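Local coordinates for SusD superfamily protein (Bacteroides thetaiotaomicron VPI-5482, PDB 3HDX) that probably binds polysaccharide at the cell outer membrane as a SusD-family protein, feeding carbohydrate metabolism, at residues A[27-32]-A[76-81]; A[293-298]-A[333-338]. All coordinates share one frame; numbering follows the deposited sequence.

The two contacts follow one another along the chain: contact 1 is complete by residue 81, and contact 2 opens at 293. Their centres lie 27 Å apart and their nearest atoms about 10 Å, so they do not touch, and they share no helix or strand. Contact 1 joins helices 11-30 and 76-91 in the helical, TPR-related part of this SusD-family protein. Contact 2 lies farther from the middle of the chain, where short strands and loops make up much of the contact; there strand 293-294 and strand 334-335 belong to different two-stranded sheets. One contact thus packs helix on helix, the other couples two small sheets partly through water.

Contact 1. Residues A[27-32]-A[76-81]; sequences AALADN and RRFYAV
Arg77 reaches across to helix 11-30 and gives its NE hydrogen to the backbone carbonyl of Ala28, with NE and Ala28 O 2.9 Å apart. The N-H...O angle is 145°, and the donor arrives on a carbonyl lone pair, in the carbonyl plane; the oxygen in turn sits at the guanidinium edge, close to that group's plane. CG of Arg77 stands between its own backbone N and carbonyl carbon (chi1 63°), and from there the chain runs extended to NE, laying CG and CD along Ala28, with CG 3.7 Å from Ala28 CA. Beside this bond the methyl of Ala28 sits over one face of the Phe78 ring, a CH-pi contact with CB 3.8 Å from the ring centroid and 15° off the normal. Phe78 CE2 also lies 3.6 Å above the guanidinium plane of Arg77, covering part of one face near the rim. The small Ala28 side chain lets the backbones come close, the CA atoms of Ala28 and Arg77 being 5.0 Å apart. This is helix-on-helix packing within the part of the chain that matches the family named for starch binding in association with the outer membrane, where the last turn of helix 11-30 meets the first turns of helix 76-91. Leu29 CD1 adds a contact of 4.0 Å to Phe78 CE1, the two side chains crossing at about a right angle, and Val81 CG2 approaches the Ala28 methyl. Asp31, where the chain leaves helical geometry, rests its CB against CD of Arg77.

A second shell fixes these groups. NH2 of Arg77 bonds to Val72 O and more weakly to Thr34 OG1. Beyond them, helix 104-129 supports the pair, Tyr124 touching Leu29 and Met125 touching Phe78.

Contact 2. Residues A[293-298]-A[333-338]; sequences IYISKD and PVFSKI
The Tyr294 ring is met obliquely by the carbonyl oxygen of Pro333. That oxygen comes closest to the root of the side chain, 3.3 Å from Tyr294 CB, and the proline ring meets the aromatic ring through CD, 4.2 Å from Tyr294 CD2. Phe335 is likewise approached at a slant: CG1 of Ile295 lies 3.8 Å from its CD1, the two side chains running alongside one another in the same direction. Placing Phe335 CG anti to the backbone N (chi1 -179°) puts the ring beside Ile295, and Phe46 packs edge-to-face with it.

Water does the polar work between the backbones. One molecule donates to Ile293 O and accepts from Phe335 N, at 2.8 Å from each; a second donates to both Ile295 O and Pro333 O, so two carbonyls that cannot bond each other share its hydrogens. Lys297 lays CG against CG of Pro333, 4.0 Å away, and its extended chain carries NZ on to Leu328 O.

Strand 293-294 pairs antiparallel with strand 47-48, and strand 334-335 with strand 325-326, so the first water bridges two separate sheets, while the second joins Ile295 to Pro333, just ahead of strand 334-335. Just beyond, Ser296 N-caps helix 297-303 through Ser299 N, while Met425 touches Phe335 and Val325 packs against Pro333.

Contact 1. Residues A[27-32]-A[76-81]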
loop_
_atom_site.group_PDB
_atom_site.type_symbol
_atom_site.label_atom_id
_atom_site.label_comp_id
_atom_site.label_asym_id
_atom_site.label_seq_id
_atom_site.Cartn_x
_atom_site.Cartn_y
_atom_site.Cartn_z
ATOM N N ALA A 27 -5.788 3.110 10.571
ATOM C CA ALA A 27 -5.670 2.153 11.668
ATOM C C ALA A 27 -5.639 0.698 11.200
ATOM O O ALA A 27 -4.884 -0.118 11.756
ATOM C CB ALA A 27 -6.782 2.362 12.686
ATOM N N ALA A 28 -6.399 0.366 10.153
ATOM C CA ALA A 28 -6.415 -1.010 9.635
ATOM C C ALA A 28 -5.039 -1.447 9.133
ATOM O O ALA A 28 -4.615 -2.562 9.350
ATOM C CB ALA A 28 -7.464 -1.187 8.498
ATOM N N LEU A 29 -4.363 -0.520 8.454
ATOM C CA LEU A 29 -3.022 -0.766 7.882
ATOM C C LEU A 29 -1.913 -0.614 8.908
ATOM O O LEU A 29 -0.888 -1.272 8.813
ATOM C CB LEU A 29 -2.736 0.174 6.693
ATOM C CG LEU A 29 -3.295 -0.296 5.353
ATOM C CD1 LEU A 29 -4.791 -0.507 5.346
ATOM C CD2 LEU A 29 -2.869 0.651 4.259
ATOM N N ALA A 30 -2.114 0.264 9.879
ATOM C CA ALA A 30 -1.057 0.597 10.852
ATOM C C ALA A 30 -1.056 -0.277 12.098
ATOM O O ALA A 30 0.003 -0.490 12.675
ATOM C CB ALA A 30 -1.126 2.087 11.264
ATOM N N ASP A 31 -2.209 -0.798 12.497
ATOM C CA ASP A 31 -2.283 -1.561 13.734
ATOM C C ASP A 31 -1.351 -2.782 13.658
ATOM O O ASP A 31 -1.302 -3.512 12.659
ATOM C CB ASP A 31 -3.738 -1.902 14.107
ATOM C CG ASP A 31 -4.544 -0.678 14.675
ATOM O OD1 ASP A 31 -4.038 0.475 14.801
ATOM O OD2 ASP A 31 -5.744 -0.896 14.976
ATOM N N ASN A 32 -0.565 -2.952 14.719
ATOM C CA ASN A 32 0.461 -4.011 14.796
ATOM C C ASN A 32 1.427 -4.017 13.598
ATOM O O ASN A 32 2.021 -5.048 13.270
ATOM C CB ASN A 32 -0.203 -5.380 15.002
ATOM C CG ASN A 32 -0.942 -5.448 16.338
ATOM O OD1 ASN A 32 -2.157 -5.661 16.381
ATOM N ND2 ASN A 32 -0.221 -5.176 17.409
ATOM N N ARG A 76 -11.095 -7.677 11.959
ATOM C CA ARG A 76 -12.092 -6.722 12.464
ATOM C C ARG A 76 -11.833 -5.269 12.027
ATOM O O ARG A 76 -12.770 -4.562 11.664
ATOM C CB ARG A 76 -12.219 -6.852 14.001
ATOM C CG ARG A 76 -13.341 -6.072 14.626
ATOM C CD ARG A 76 -13.450 -6.248 16.164
ATOM N NE ARG A 76 -14.587 -5.482 16.677
ATOM C CZ ARG A 76 -15.806 -5.982 16.867
ATOM N NH1 ARG A 76 -16.055 -7.261 16.620
ATOM N NH2 ARG A 76 -16.780 -5.203 17.320
ATOM N N ARG A 77 -10.573 -4.824 12.125
ATOM C CA ARG A 77 -10.215 -3.466 11.777
ATOM C C ARG A 77 -10.567 -3.067 10.338
ATOM O O ARG A 77 -10.872 -1.912 10.076
ATOM C CB ARG A 77 -8.743 -3.186 12.084
ATOM C CG ARG A 77 -7.767 -4.033 11.284
ATOM C CD ARG A 77 -6.347 -3.998 11.878
ATOM N NE ARG A 77 -5.380 -4.762 11.084
ATOM C CZ ARG A 77 -5.217 -6.094 11.133
ATOM N NH1 ARG A 77 -6.017 -6.867 11.894
ATOM N NH2 ARG A 77 -4.252 -6.687 10.412
ATOM N N PHE A 78 -10.561 -4.036 9.435
ATOM C CA PHE A 78 -11.012 -3.784 8.062
ATOM C C PHE A 78 -12.525 -3.603 7.988
ATOM O O PHE A 78 -12.992 -2.687 7.336
ATOM C CB PHE A 78 -10.478 -4.849 7.108
ATOM C CG PHE A 78 -8.999 -4.750 6.935
ATOM C CD1 PHE A 78 -8.484 -3.861 5.975
ATOM C CD2 PHE A 78 -8.121 -5.419 7.764
ATOM C CE1 PHE A 78 -7.106 -3.712 5.819
ATOM C CE2 PHE A 78 -6.745 -5.236 7.608
ATOM C CZ PHE A 78 -6.258 -4.400 6.651
ATOM N N TYR A 79 -13.281 -4.470 8.651
ATOM C CA TYR A 79 -14.742 -4.315 8.714
ATOM C C TYR A 79 -15.134 -3.019 9.437
ATOM O O TYR A 79 -16.173 -2.434 9.116
ATOM C CB TYR A 79 -15.463 -5.559 9.248
ATOM C CG TYR A 79 -15.416 -6.632 8.217
ATOM C CD1 TYR A 79 -16.231 -6.528 7.078
ATOM C CD2 TYR A 79 -14.582 -7.727 8.333
ATOM C CE1 TYR A 79 -16.167 -7.464 6.074
ATOM C CE2 TYR A 79 -14.532 -8.657 7.347
ATOM C CZ TYR A 79 -15.333 -8.535 6.218
ATOM O OH TYR A 79 -15.202 -9.470 5.235
ATOM N N ALA A 80 -14.282 -2.509 10.346
ATOM C CA ALA A 80 -14.573 -1.208 10.959
ATOM C C ALA A 80 -14.618 -0.101 9.895
ATOM O O ALA A 80 -15.460 0.809 9.954
ATOM C CB ALA A 80 -13.573 -0.865 12.079
ATOM N N VAL A 81 -13.697 -0.174 8.928
ATOM C CA VAL A 81 -13.695 0.800 7.822
ATOM C C VAL A 81 -14.974 0.649 6.982
ATOM O O VAL A 81 -15.663 1.625 6.672
ATOM C CB VAL A 81 -12.498 0.586 6.895
ATOM C CG1 VAL A 81 -12.593 1.498 5.641
ATOM C CG2 VAL A 81 -11.171 0.762 7.647
#

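Contact 2. Residues A[293-298]-A[333-338]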
loop_
_atom_site.group_PDB
_atom_site.type_symbol
_atom_site.label_atom_id
_atom_site.label_comp_id
_atom_site.label_asym_id
_atom_site.label_seq_id
_atom_site.Cartn_x
_atom_site.Cartn_y
_atom_site.Cartn_z
ATOM N N ILE A 293 14.416 -5.337 12.837
ATOM C CA ILE A 293 14.623 -5.950 11.510
ATOM C C ILE A 293 15.568 -5.053 10.712
ATOM O O ILE A 293 15.622 -3.858 10.934
ATOM C CB ILE A 293 13.288 -6.206 10.740
ATOM C CG1 ILE A 293 12.670 -4.892 10.209
ATOM C CG2 ILE A 293 12.286 -7.009 11.605
ATOM C CD1 ILE A 293 11.318 -5.080 9.454
ATOM N N TYR A 294 16.306 -5.643 9.790
ATOM C CA TYR A 294 17.275 -4.879 8.993
ATOM C C TYR A 294 17.609 -5.636 7.719
ATOM O O TYR A 294 17.351 -6.844 7.620
ATOM C CB TYR A 294 18.568 -4.591 9.817
ATOM C CG TYR A 294 19.333 -5.840 10.200
ATOM C CD1 TYR A 294 18.964 -6.612 11.301
ATOM C CD2 TYR A 294 20.470 -6.228 9.478
ATOM C CE1 TYR A 294 19.662 -7.776 11.644
ATOM C CE2 TYR A 294 21.178 -7.372 9.813
ATOM C CZ TYR A 294 20.787 -8.149 10.894
ATOM O OH TYR A 294 21.518 -9.293 11.200
ATOM N N ILE A 295 18.160 -4.918 6.755
ATOM C CA ILE A 295 18.667 -5.533 5.528
ATOM C C ILE A 295 20.147 -5.820 5.800
ATOM O O ILE A 295 20.933 -4.892 6.057
ATOM C CB ILE A 295 18.528 -4.650 4.264
ATOM C CG1 ILE A 295 17.120 -4.027 4.113
ATOM C CG2 ILE A 295 18.893 -5.528 3.001
ATOM C CD1 ILE A 295 15.902 -5.015 3.918
ATOM N N SER A 296 20.503 -7.104 5.814
ATOM C CA SER A 296 21.897 -7.477 6.094
ATOM C C SER A 296 22.829 -7.048 4.947
ATOM O O SER A 296 22.388 -6.772 3.823
ATOM C CB SER A 296 22.015 -8.979 6.255
ATOM O OG SER A 296 21.819 -9.625 5.015
ATOM N N LYS A 297 24.129 -7.000 5.219
ATOM C CA LYS A 297 25.091 -6.663 4.149
ATOM C C LYS A 297 25.048 -7.671 3.021
ATOM O O LYS A 297 25.088 -7.288 1.858
ATOM C CB LYS A 297 26.514 -6.564 4.688
ATOM C CG LYS A 297 26.653 -5.367 5.567
ATOM C CD LYS A 297 28.084 -5.220 6.072
ATOM C CE LYS A 297 28.114 -4.294 7.241
ATOM N NZ LYS A 297 29.478 -4.238 7.902
ATOM N N ASP A 298 24.927 -8.945 3.359
ATOM C CA ASP A 298 24.802 -9.998 2.331
ATOM C C ASP A 298 23.586 -9.740 1.443
ATOM O O ASP A 298 23.661 -9.853 0.213
ATOM C CB ASP A 298 24.751 -11.406 2.941
ATOM C CG ASP A 298 26.092 -11.863 3.515
ATOM O OD1 ASP A 298 27.152 -11.203 3.315
ATOM O OD2 ASP A 298 26.083 -12.936 4.155
ATOM N N PRO A 333 23.572 -3.121 10.041
ATOM C CA PRO A 333 23.275 -1.782 9.551
ATOM C C PRO A 333 21.776 -1.478 9.647
ATOM O O PRO A 333 20.952 -2.373 9.526
ATOM C CB PRO A 333 23.726 -1.809 8.084
ATOM C CG PRO A 333 24.144 -3.157 7.786
ATOM C CD PRO A 333 23.998 -4.025 8.952
ATOM N N VAL A 334 21.464 -0.204 9.812
ATOM C CA VAL A 334 20.107 0.272 10.026
ATOM C C VAL A 334 19.486 0.691 8.697
ATOM O O VAL A 334 20.024 1.566 8.006
ATOM C CB VAL A 334 20.088 1.459 10.989
ATOM C CG1 VAL A 334 18.693 2.089 11.092
ATOM C CG2 VAL A 334 20.580 1.013 12.409
ATOM N N PHE A 335 18.325 0.109 8.374
ATOM C CA PHE A 335 17.556 0.522 7.205
ATOM C C PHE A 335 16.883 1.854 7.598
ATOM O O PHE A 335 15.868 1.903 8.326
ATOM C CB PHE A 335 16.554 -0.556 6.832
ATOM C CG PHE A 335 15.736 -0.226 5.637
ATOM C CD1 PHE A 335 16.302 -0.368 4.386
ATOM C CD2 PHE A 335 14.422 0.238 5.741
ATOM C CE1 PHE A 335 15.611 -0.082 3.238
ATOM C CE2 PHE A 335 13.691 0.535 4.564
ATOM C CZ PHE A 335 14.290 0.343 3.328
ATOM N N SER A 336 17.487 2.927 7.103
ATOM C CA SER A 336 17.141 4.285 7.472
ATOM C C SER A 336 16.380 5.055 6.398
ATOM O O SER A 336 16.155 6.255 6.545
ATOM C CB SER A 336 18.451 5.013 7.833
ATOM O OG SER A 336 19.343 4.999 6.735
ATOM N N LYS A 337 15.944 4.370 5.332
ATOM C CA LYS A 337 15.210 5.015 4.240
ATOM C C LYS A 337 14.078 5.916 4.751
ATOM O O LYS A 337 13.913 7.034 4.288
ATOM C CB LYS A 337 14.636 3.947 3.313
ATOM C CG LYS A 337 13.809 4.456 2.173
ATOM C CD LYS A 337 13.139 3.325 1.446
ATOM C CE LYS A 337 12.231 3.836 0.326
ATOM N NZ LYS A 337 11.703 2.737 -0.585
ATOM N N ILE A 338 13.275 5.356 5.651
ATOM C CA ILE A 338 12.086 5.995 6.219
ATOM C C ILE A 338 12.463 6.364 7.656
ATOM O O ILE A 338 12.763 5.484 8.496
ATOM C CB ILE A 338 10.837 5.073 6.129
ATOM C CG1 ILE A 338 10.638 4.593 4.678
ATOM C CG2 ILE A 338 9.622 5.802 6.714
ATOM C CD1 ILE A 338 9.372 3.810 4.398
HETATM O O HOH W 1 17.042 -1.611 10.196
HETATM O O HOH W 2 19.738 -2.516 6.906
#